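Local coordinates for protein extracellular invertase (Aspergillus kawachii, PDB 5XH8) that cleaves beta-fructofuranosides such as sucrose and has high transfructosylation activity, probably building fructooligosaccharides such as 1-kestose, at residues 164-169 against 197-202; 226-231 against 245-250. One frame throughout, in Å; residues are numbered along the deposited sequence.

Contact 1 (164-169 against 197-202); sequences YNVTAF and GGLHEK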
ATOM      1  N   TYR A 164       3.588  13.139  -4.942  1.00 28.93           N
ATOM      2  CA  TYR A 164       3.278  13.377  -6.359  1.00 29.39           C
ATOM      3  C   TYR A 164       1.777  13.225  -6.562  1.00 28.79           C
ATOM      4  O   TYR A 164       1.180  12.247  -6.107  1.00 28.82           O
ATOM      5  CB  TYR A 164       4.029  12.401  -7.261  1.00 31.69           C
ATOM      6  CG  TYR A 164       5.474  12.760  -7.557  1.00 32.28           C
ATOM      7  CD1 TYR A 164       6.241  13.547  -6.676  1.00 34.64           C
ATOM      8  CD2 TYR A 164       6.092  12.296  -8.723  1.00 32.81           C
ATOM      9  CE1 TYR A 164       7.578  13.850  -6.952  1.00 33.53           C
ATOM     10  CE2 TYR A 164       7.436  12.593  -9.005  1.00 32.74           C
ATOM     11  CZ  TYR A 164       8.169  13.376  -8.121  1.00 33.71           C
ATOM     12  OH  TYR A 164       9.492  13.696  -8.380  1.00 36.44           O
ATOM     13  N   ASN A 165       1.172  14.211  -7.215  1.00 26.68           N
ATOM     14  CA  ASN A 165      -0.245  14.230  -7.507  1.00 27.77           C
ATOM     15  C   ASN A 165      -0.426  13.705  -8.940  1.00 28.14           C
ATOM     16  O   ASN A 165      -0.530  14.468  -9.935  1.00 28.91           O
ATOM     17  CB  ASN A 165      -0.760  15.657  -7.347  1.00 28.67           C
ATOM     18  CG  ASN A 165      -2.248  15.772  -7.597  1.00 32.24           C
ATOM     19  OD1 ASN A 165      -2.974  14.788  -7.665  1.00 30.73           O
ATOM     20  ND2 ASN A 165      -2.710  16.995  -7.734  1.00 32.90           N
ATOM     21  N   VAL A 166      -0.383  12.383  -9.050  1.00 24.77           N
ATOM     22  CA  VAL A 166      -0.429  11.722 -10.349  1.00 24.74           C
ATOM     23  C   VAL A 166      -1.805  11.747 -11.035  1.00 24.01           C
ATOM     24  O   VAL A 166      -2.828  11.701 -10.366  1.00 23.84           O
ATOM     25  CB  VAL A 166       0.047  10.268 -10.255  1.00 26.08           C
ATOM     26  CG1 VAL A 166       1.519  10.230  -9.864  1.00 26.50           C
ATOM     27  CG2 VAL A 166      -0.839   9.454  -9.299  1.00 25.79           C
ATOM     28  N   THR A 167      -1.804  11.796 -12.373  1.00 23.32           N
ATOM     29  CA  THR A 167      -2.995  11.578 -13.189  1.00 23.11           C
ATOM     30  C   THR A 167      -3.323  10.088 -13.327  1.00 23.20           C
ATOM     31  O   THR A 167      -4.491   9.720 -13.527  1.00 23.26           O
ATOM     32  CB  THR A 167      -2.819  12.121 -14.614  1.00 25.06           C
ATOM     33  OG1 THR A 167      -1.550  11.719 -15.146  1.00 24.36           O
ATOM     34  CG2 THR A 167      -2.935  13.656 -14.628  1.00 26.67           C
ATOM     35  N   ALA A 168      -2.266   9.280 -13.250  1.00 22.28           N
ATOM     36  CA  ALA A 168      -2.257   7.850 -13.459  1.00 22.56           C
ATOM     37  C   ALA A 168      -0.885   7.355 -13.055  1.00 23.30           C
ATOM     38  O   ALA A 168       0.107   8.112 -13.119  1.00 22.45           O
ATOM     39  CB  ALA A 168      -2.480   7.508 -14.930  1.00 22.74           C
ATOM     40  N   PHE A 169      -0.826   6.075 -12.680  1.00 23.17           N
ATOM     41  CA  PHE A 169       0.405   5.440 -12.237  1.00 23.29           C
ATOM     42  C   PHE A 169       0.332   3.919 -12.438  1.00 21.68           C
ATOM     43  O   PHE A 169       0.108   3.160 -11.493  1.00 20.16           O
ATOM     44  CB  PHE A 169       0.655   5.812 -10.778  1.00 24.06           C
ATOM     45  CG  PHE A 169       2.012   5.431 -10.276  1.00 24.24           C
ATOM     46  CD1 PHE A 169       3.136   6.104 -10.711  1.00 25.26           C
ATOM     47  CD2 PHE A 169       2.157   4.445  -9.336  1.00 25.24           C
ATOM     48  CE1 PHE A 169       4.393   5.751 -10.253  1.00 25.41           C
ATOM     49  CE2 PHE A 169       3.409   4.093  -8.858  1.00 25.60           C
ATOM     50  CZ  PHE A 169       4.531   4.758  -9.315  1.00 24.92           C
ATOM     51  N   GLY A 197       2.091   7.542 -16.804  1.00 22.98           N
ATOM     52  CA  GLY A 197       0.953   8.373 -16.401  1.00 23.91           C
ATOM     53  C   GLY A 197       1.254   9.837 -16.640  1.00 24.50           C
ATOM     54  O   GLY A 197       1.463  10.259 -17.785  1.00 23.31           O
ATOM     55  N   GLY A 198       1.294  10.591 -15.553  1.00 25.90           N
ATOM     56  CA  GLY A 198       1.575  12.021 -15.594  1.00 26.45           C
ATOM     57  C   GLY A 198       1.314  12.659 -14.252  1.00 27.21           C
ATOM     58  O   GLY A 198       1.033  11.962 -13.261  1.00 24.35           O
ATOM     59  N   LEU A 199       1.390  13.983 -14.226  1.00 26.99           N
ATOM     60  CA  LEU A 199       1.151  14.757 -13.020  1.00 26.76           C
ATOM     61  C   LEU A 199       0.113  15.831 -13.315  1.00 26.75           C
ATOM     62  O   LEU A 199       0.167  16.488 -14.354  1.00 28.17           O
ATOM     63  CB  LEU A 199       2.456  15.390 -12.518  1.00 26.75           C
ATOM     64  CG  LEU A 199       3.533  14.461 -11.993  1.00 28.53           C
ATOM     65  CD1 LEU A 199       4.832  15.225 -11.691  1.00 30.64           C
ATOM     66  CD2 LEU A 199       3.060  13.736 -10.739  1.00 29.04           C
ATOM     67  N   HIS A 200      -0.838  15.983 -12.406  1.00 27.56           N
ATOM     68  CA  HIS A 200      -1.874  16.992 -12.535  1.00 31.00           C
ATOM     69  C   HIS A 200      -1.220  18.383 -12.632  1.00 32.81           C
ATOM     70  O   HIS A 200      -0.249  18.663 -11.927  1.00 31.83           O
ATOM     71  CB  HIS A 200      -2.829  16.946 -11.341  1.00 29.21           C
ATOM     72  CG  HIS A 200      -3.807  15.816 -11.391  1.00 29.56           C
ATOM     73  ND1 HIS A 200      -5.000  15.899 -12.067  1.00 28.98           N
ATOM     74  CD2 HIS A 200      -3.777  14.578 -10.837  1.00 28.91           C
ATOM     75  CE1 HIS A 200      -5.661  14.762 -11.940  1.00 29.54           C
ATOM     76  NE2 HIS A 200      -4.938  13.941 -11.203  1.00 27.53           N
ATOM     77  N   GLU A 201      -1.735  19.216 -13.538  1.00 36.32           N
ATOM     78  CA  GLU A 201      -1.201  20.572 -13.794  1.00 39.11           C
ATOM     79  C   GLU A 201       0.241  20.622 -14.273  1.00 38.60           C
ATOM     80  O   GLU A 201       0.838  21.684 -14.229  1.00 40.93           O
ATOM     81  CB  GLU A 201      -1.275  21.481 -12.541  1.00 41.70           C
ATOM     82  CG  GLU A 201      -2.461  21.309 -11.633  1.00 48.81           C
ATOM     83  CD  GLU A 201      -3.751  21.297 -12.377  1.00 52.48           C
ATOM     84  OE1 GLU A 201      -3.895  22.077 -13.344  1.00 65.30           O
ATOM     85  OE2 GLU A 201      -4.611  20.502 -11.996  1.00 51.75           O
ATOM     86  N   LYS A 202       0.829  19.503 -14.687  1.00 38.50           N
ATOM     87  CA  LYS A 202       2.167  19.529 -15.231  1.00 36.21           C
ATOM     88  C   LYS A 202       2.159  18.865 -16.595  1.00 36.53           C
ATOM     89  O   LYS A 202       2.495  19.520 -17.584  1.00 33.27           O
ATOM     90  CB  LYS A 202       3.162  18.875 -14.290  1.00 40.35           C
ATOM     91  CG  LYS A 202       3.266  19.562 -12.941  1.00 48.57           C
ATOM     92  CD  LYS A 202       4.391  18.945 -12.119  1.00 55.74           C
ATOM     93  CE  LYS A 202       4.279  19.225 -10.618  1.00 63.57           C
ATOM     94  NZ  LYS A 202       5.378  20.098 -10.108  1.00 67.51           N
TER
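Two backbone hydrogen bonds join Asn165 and Thr167 to the end of strand 191-199 and the first residue beyond it. His200 N reaches Asn165 O at 2.9 Å, while Thr167 N meets Gly198 O at 3.0 Å. Between them Val166 and Leu199 form an antiparallel non-hydrogen-bonded pair, flanked by the CA-H...O contacts of Val166 CA with Gly198 O and Leu199 CA with Asn165 O. Further along the strands Gly197 CA lies 3.4 Å from Ala168 O.

The two glycines suit chains this close: Ala168 O fills the place of a beta carbon on Gly197, and Thr167 OG1 that on Gly198. This hydroxyl, hydrogen-bonded to Asn246, lies between its own N and carbonyl carbon (chi1 46°), which puts CG2 anti to the carbonyl carbon and facing the imidazole.

The flat His200 ring offers that methyl a face in a CH-pi contact, CG2 sitting squarely over its middle, 3.8 Å from the centroid. Val166 O lies at the ring's edge, 3.1 Å from His200 CD2. The Asn165 and His200 side chains cross at about a right angle, amide and ring planes 26° apart, with OD1 3.3 Å from CD2. His200 ND1 and Glu201 N bond to a glycerol, probably a crystallisation additive.

Leu199 suits the apolar patch because its CD2 branch reaches both Tyr164 CB, at 3.8 Å, and Val166 CG1; Gln224 of strand 219-227 touches Leu199 and Tyr164. Strands 166-176 and 191-199 are neighbours in a four-stranded antiparallel sheet, one blade of the beta-propeller of glycoside hydrolase family 32.

Contact 2 (226-231 against 245-250); sequences WHEPTN and FNFETG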
ATOM      1  N   TRP A 226      11.208  10.933 -18.960  1.00 31.46           N
ATOM      2  CA  TRP A 226      10.572  11.636 -20.062  1.00 31.37           C
ATOM      3  C   TRP A 226       9.265  12.222 -19.559  1.00 32.44           C
ATOM      4  O   TRP A 226       8.439  11.507 -18.954  1.00 31.28           O
ATOM      5  CB  TRP A 226      10.315  10.691 -21.257  1.00 31.77           C
ATOM      6  CG  TRP A 226       9.651  11.361 -22.438  1.00 31.77           C
ATOM      7  CD1 TRP A 226       9.861  12.651 -22.883  1.00 30.46           C
ATOM      8  CD2 TRP A 226       8.712  10.778 -23.348  1.00 30.48           C
ATOM      9  NE1 TRP A 226       9.076  12.909 -23.976  1.00 30.58           N
ATOM     10  CE2 TRP A 226       8.366  11.783 -24.294  1.00 30.46           C
ATOM     11  CE3 TRP A 226       8.120   9.511 -23.456  1.00 31.18           C
ATOM     12  CZ2 TRP A 226       7.450  11.562 -25.329  1.00 30.37           C
ATOM     13  CZ3 TRP A 226       7.191   9.290 -24.477  1.00 31.55           C
ATOM     14  CH2 TRP A 226       6.875  10.318 -25.411  1.00 32.85           C
ATOM     15  N   HIS A 227       9.088  13.522 -19.767  1.00 30.67           N
ATOM     16  CA  HIS A 227       7.852  14.189 -19.434  1.00 33.02           C
ATOM     17  C   HIS A 227       7.643  15.352 -20.396  1.00 33.03           C
ATOM     18  O   HIS A 227       8.591  15.863 -20.952  1.00 35.22           O
ATOM     19  CB  HIS A 227       7.878  14.658 -17.966  1.00 35.49           C
ATOM     20  CG  HIS A 227       8.942  15.673 -17.684  1.00 38.03           C
ATOM     21  ND1 HIS A 227       8.713  17.031 -17.764  1.00 38.19           N
ATOM     22  CD2 HIS A 227      10.253  15.530 -17.376  1.00 39.28           C
ATOM     23  CE1 HIS A 227       9.830  17.679 -17.493  1.00 38.17           C
ATOM     24  NE2 HIS A 227      10.782  16.792 -17.264  1.00 39.78           N
ATOM     25  N   GLU A 228       6.393  15.736 -20.612  1.00 33.48           N
ATOM     26  CA  GLU A 228       6.049  16.813 -21.529  1.00 31.16           C
ATOM     27  C   GLU A 228       4.962  17.643 -20.887  1.00 31.86           C
ATOM     28  O   GLU A 228       4.197  17.124 -20.062  1.00 32.42           O
ATOM     29  CB  GLU A 228       5.525  16.256 -22.852  1.00 30.83           C
ATOM     30  CG  GLU A 228       6.500  15.393 -23.621  1.00 30.10           C
ATOM     31  CD  GLU A 228       7.644  16.171 -24.249  1.00 31.90           C
ATOM     32  OE1 GLU A 228       7.613  17.415 -24.250  1.00 30.22           O
ATOM     33  OE2 GLU A 228       8.583  15.510 -24.731  1.00 32.70           O
ATOM     34  N   PRO A 229       4.877  18.941 -21.248  1.00 31.53           N
ATOM     35  CA  PRO A 229       3.802  19.787 -20.736  1.00 31.80           C
ATOM     36  C   PRO A 229       2.426  19.308 -21.178  1.00 32.62           C
ATOM     37  O   PRO A 229       2.281  18.781 -22.290  1.00 31.85           O
ATOM     38  CB  PRO A 229       4.081  21.169 -21.380  1.00 31.40           C
ATOM     39  CG  PRO A 229       5.515  21.137 -21.739  1.00 33.08           C
ATOM     40  CD  PRO A 229       5.820  19.703 -22.091  1.00 32.38           C
ATOM     41  N   THR A 230       1.435  19.512 -20.318  1.00 32.14           N
ATOM     42  CA  THR A 230       0.056  19.106 -20.584  1.00 33.57           C
ATOM     43  C   THR A 230      -0.438  19.501 -21.975  1.00 35.69           C
ATOM     44  O   THR A 230      -0.462  20.676 -22.328  1.00 36.63           O
ATOM     45  CB  THR A 230      -0.902  19.717 -19.547  1.00 33.43           C
ATOM     46  OG1 THR A 230      -0.443  19.401 -18.238  1.00 35.22           O
ATOM     47  CG2 THR A 230      -2.290  19.191 -19.715  1.00 34.14           C
ATOM     48  N   ASN A 231      -0.833  18.496 -22.752  1.00 33.05           N
ATOM     49  CA  ASN A 231      -1.415  18.669 -24.080  1.00 33.27           C
ATOM     50  C   ASN A 231      -0.514  19.383 -25.087  1.00 34.71           C
ATOM     51  O   ASN A 231      -0.996  19.992 -26.028  1.00 34.86           O
ATOM     52  CB  ASN A 231      -2.792  19.337 -23.996  1.00 32.82           C
ATOM     53  CG  ASN A 231      -3.690  18.968 -25.162  1.00 33.47           C
ATOM     54  OD1 ASN A 231      -3.534  17.924 -25.794  1.00 34.95           O
ATOM     55  ND2 ASN A 231      -4.633  19.835 -25.463  1.00 33.70           N
ATOM     56  N   PHE A 245      -2.983  14.415 -22.374  1.00 27.04           N
ATOM     57  CA  PHE A 245      -3.151  14.613 -20.920  1.00 27.58           C
ATOM     58  C   PHE A 245      -2.585  13.540 -20.014  1.00 26.33           C
ATOM     59  O   PHE A 245      -2.508  13.738 -18.803  1.00 27.34           O
ATOM     60  CB  PHE A 245      -4.607  14.835 -20.620  1.00 27.40           C
ATOM     61  CG  PHE A 245      -5.157  16.108 -21.219  1.00 28.81           C
ATOM     62  CD1 PHE A 245      -5.642  16.129 -22.519  1.00 31.16           C
ATOM     63  CD2 PHE A 245      -5.199  17.283 -20.472  1.00 30.08           C
ATOM     64  CE1 PHE A 245      -6.166  17.293 -23.069  1.00 32.07           C
ATOM     65  CE2 PHE A 245      -5.717  18.462 -21.015  1.00 30.91           C
ATOM     66  CZ  PHE A 245      -6.205  18.464 -22.314  1.00 31.09           C
ATOM     67  N   ASN A 246      -2.192  12.405 -20.583  1.00 26.14           N
ATOM     68  CA  ASN A 246      -1.705  11.269 -19.792  1.00 24.65           C
ATOM     69  C   ASN A 246      -1.070  10.258 -20.736  1.00 23.51           C
ATOM     70  O   ASN A 246      -1.572  10.064 -21.825  1.00 25.01           O
ATOM     71  CB  ASN A 246      -2.880  10.627 -19.034  1.00 25.70           C
ATOM     72  CG  ASN A 246      -2.429   9.576 -18.052  1.00 25.92           C
ATOM     73  OD1 ASN A 246      -1.714   9.870 -17.092  1.00 26.61           O
ATOM     74  ND2 ASN A 246      -2.849   8.343 -18.282  1.00 25.77           N
ATOM     75  N   PHE A 247       0.048   9.654 -20.335  1.00 23.70           N
ATOM     76  CA  PHE A 247       0.650   8.550 -21.071  1.00 24.57           C
ATOM     77  C   PHE A 247       0.200   7.194 -20.481  1.00 25.61           C
ATOM     78  O   PHE A 247       0.078   7.056 -19.264  1.00 22.51           O
ATOM     79  CB  PHE A 247       2.185   8.568 -21.007  1.00 26.08           C
ATOM     80  CG  PHE A 247       2.864   9.686 -21.775  1.00 26.11           C
ATOM     81  CD1 PHE A 247       2.226  10.420 -22.781  1.00 27.67           C
ATOM     82  CD2 PHE A 247       4.195   9.972 -21.493  1.00 26.81           C
ATOM     83  CE1 PHE A 247       2.899  11.435 -23.453  1.00 27.94           C
ATOM     84  CE2 PHE A 247       4.873  10.987 -22.175  1.00 27.72           C
ATOM     85  CZ  PHE A 247       4.221  11.705 -23.160  1.00 26.62           C
ATOM     86  N   GLU A 248       0.005   6.216 -21.374  1.00 24.41           N
ATOM     87  CA  GLU A 248      -0.398   4.843 -21.038  1.00 24.03           C
ATOM     88  C   GLU A 248       0.516   3.860 -21.780  1.00 24.27           C
ATOM     89  O   GLU A 248       1.121   4.207 -22.808  1.00 23.82           O
ATOM     90  CB  GLU A 248      -1.853   4.616 -21.450  1.00 23.43           C
ATOM     91  CG  GLU A 248      -2.858   5.547 -20.746  1.00 23.41           C
ATOM     92  CD  GLU A 248      -4.267   5.015 -20.800  1.00 24.66           C
ATOM     93  OE1 GLU A 248      -4.929   5.210 -21.852  1.00 22.89           O
ATOM     94  OE2 GLU A 248      -4.685   4.342 -19.806  1.00 23.97           O
ATOM     95  N   THR A 249       0.626   2.653 -21.231  1.00 22.74           N
ATOM     96  CA  THR A 249       1.300   1.497 -21.858  1.00 23.90           C
ATOM     97  C   THR A 249       2.664   1.798 -22.494  1.00 23.85           C
ATOM     98  O   THR A 249       2.982   1.318 -23.600  1.00 22.12           O
ATOM     99  CB  THR A 249       0.377   0.789 -22.881  1.00 24.40           C
ATOM    100  OG1 THR A 249       0.141   1.640 -24.006  1.00 22.94           O
ATOM    101  CG2 THR A 249      -0.945   0.434 -22.224  1.00 24.30           C
ATOM    102  N   GLY A 250       3.457   2.590 -21.775  1.00 24.26           N
ATOM    103  CA  GLY A 250       4.821   2.905 -22.178  1.00 23.52           C
ATOM    104  C   GLY A 250       5.643   1.637 -22.303  1.00 23.73           C
ATOM    105  O   GLY A 250       5.744   0.899 -21.345  1.00 24.21           O
TER
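Phe245 meets Thr230 and Asn231 where the chain passes from one blade of the family 32 beta-propeller to the next: 226-231 leaves the edge strand 219-227 of a four-stranded blade, and 247-248 opens the following sheet. No hydrogen bond crosses between the two segments, so side-chain packing carries the contact.

Phe245 suits its place by offering its ring to three neighbours. Asn231 CB sits over one face of this phenyl ring, near the rim and 4.2 Å from the centroid, in a CH-pi contact. The Asn231 amide continues outward past the CE1-CZ edge, tilted 27° to the ring, and its CG comes within 3.6 Å of Phe245 CE1. Asparagine fits because its CH2 packs on the ring while OD1 bonds elsewhere. Thr230 adds a methyl, CG2 standing 3.6 Å from Phe245 CD2; its OG1, on the other branch, has a weak bond to glycerol. Trp125, outside both segments, stacks on the same ring.

Two residues on, Phe247 points its side chain into the contact and places CE2 over one face of the Trp226 indole, 3.7 Å from CZ3. The two six-membered rings meet obliquely, planes 34° apart. The large indole suits a joint between sheets, since it also touches Thr268 and Ile270 of strand 265-274. Extended away from its own N (chi1 180°), it reaches across to the phenyl ring. Glu228 packs more loosely against Phe247, CG to CZ, but its carboxylate steadies the tryptophan: Trp226 NE1 donates to Glu228 OE2 at 2.8 Å, meeting the oxygen on its anti side.

Contact 1 closes before contact 2 opens along the chain, and their centres lie about 9 Å apart within the family 32 N-terminal domain. Contact 1 closes a strand pair inside one propeller blade; contact 2 packs from the last strand of that blade, 219-227, across to the start of the next sheet. They meet directly: Asn246 of contact 2 reaches into contact 1, and Lys202 O lies 2.9 Å from Thr230 N, a probable hydrogen bond. These links join the pairing within a blade to the packing between blades, with segment 245-250 set against strand 166-176 through Asn246 and Glu248, among others.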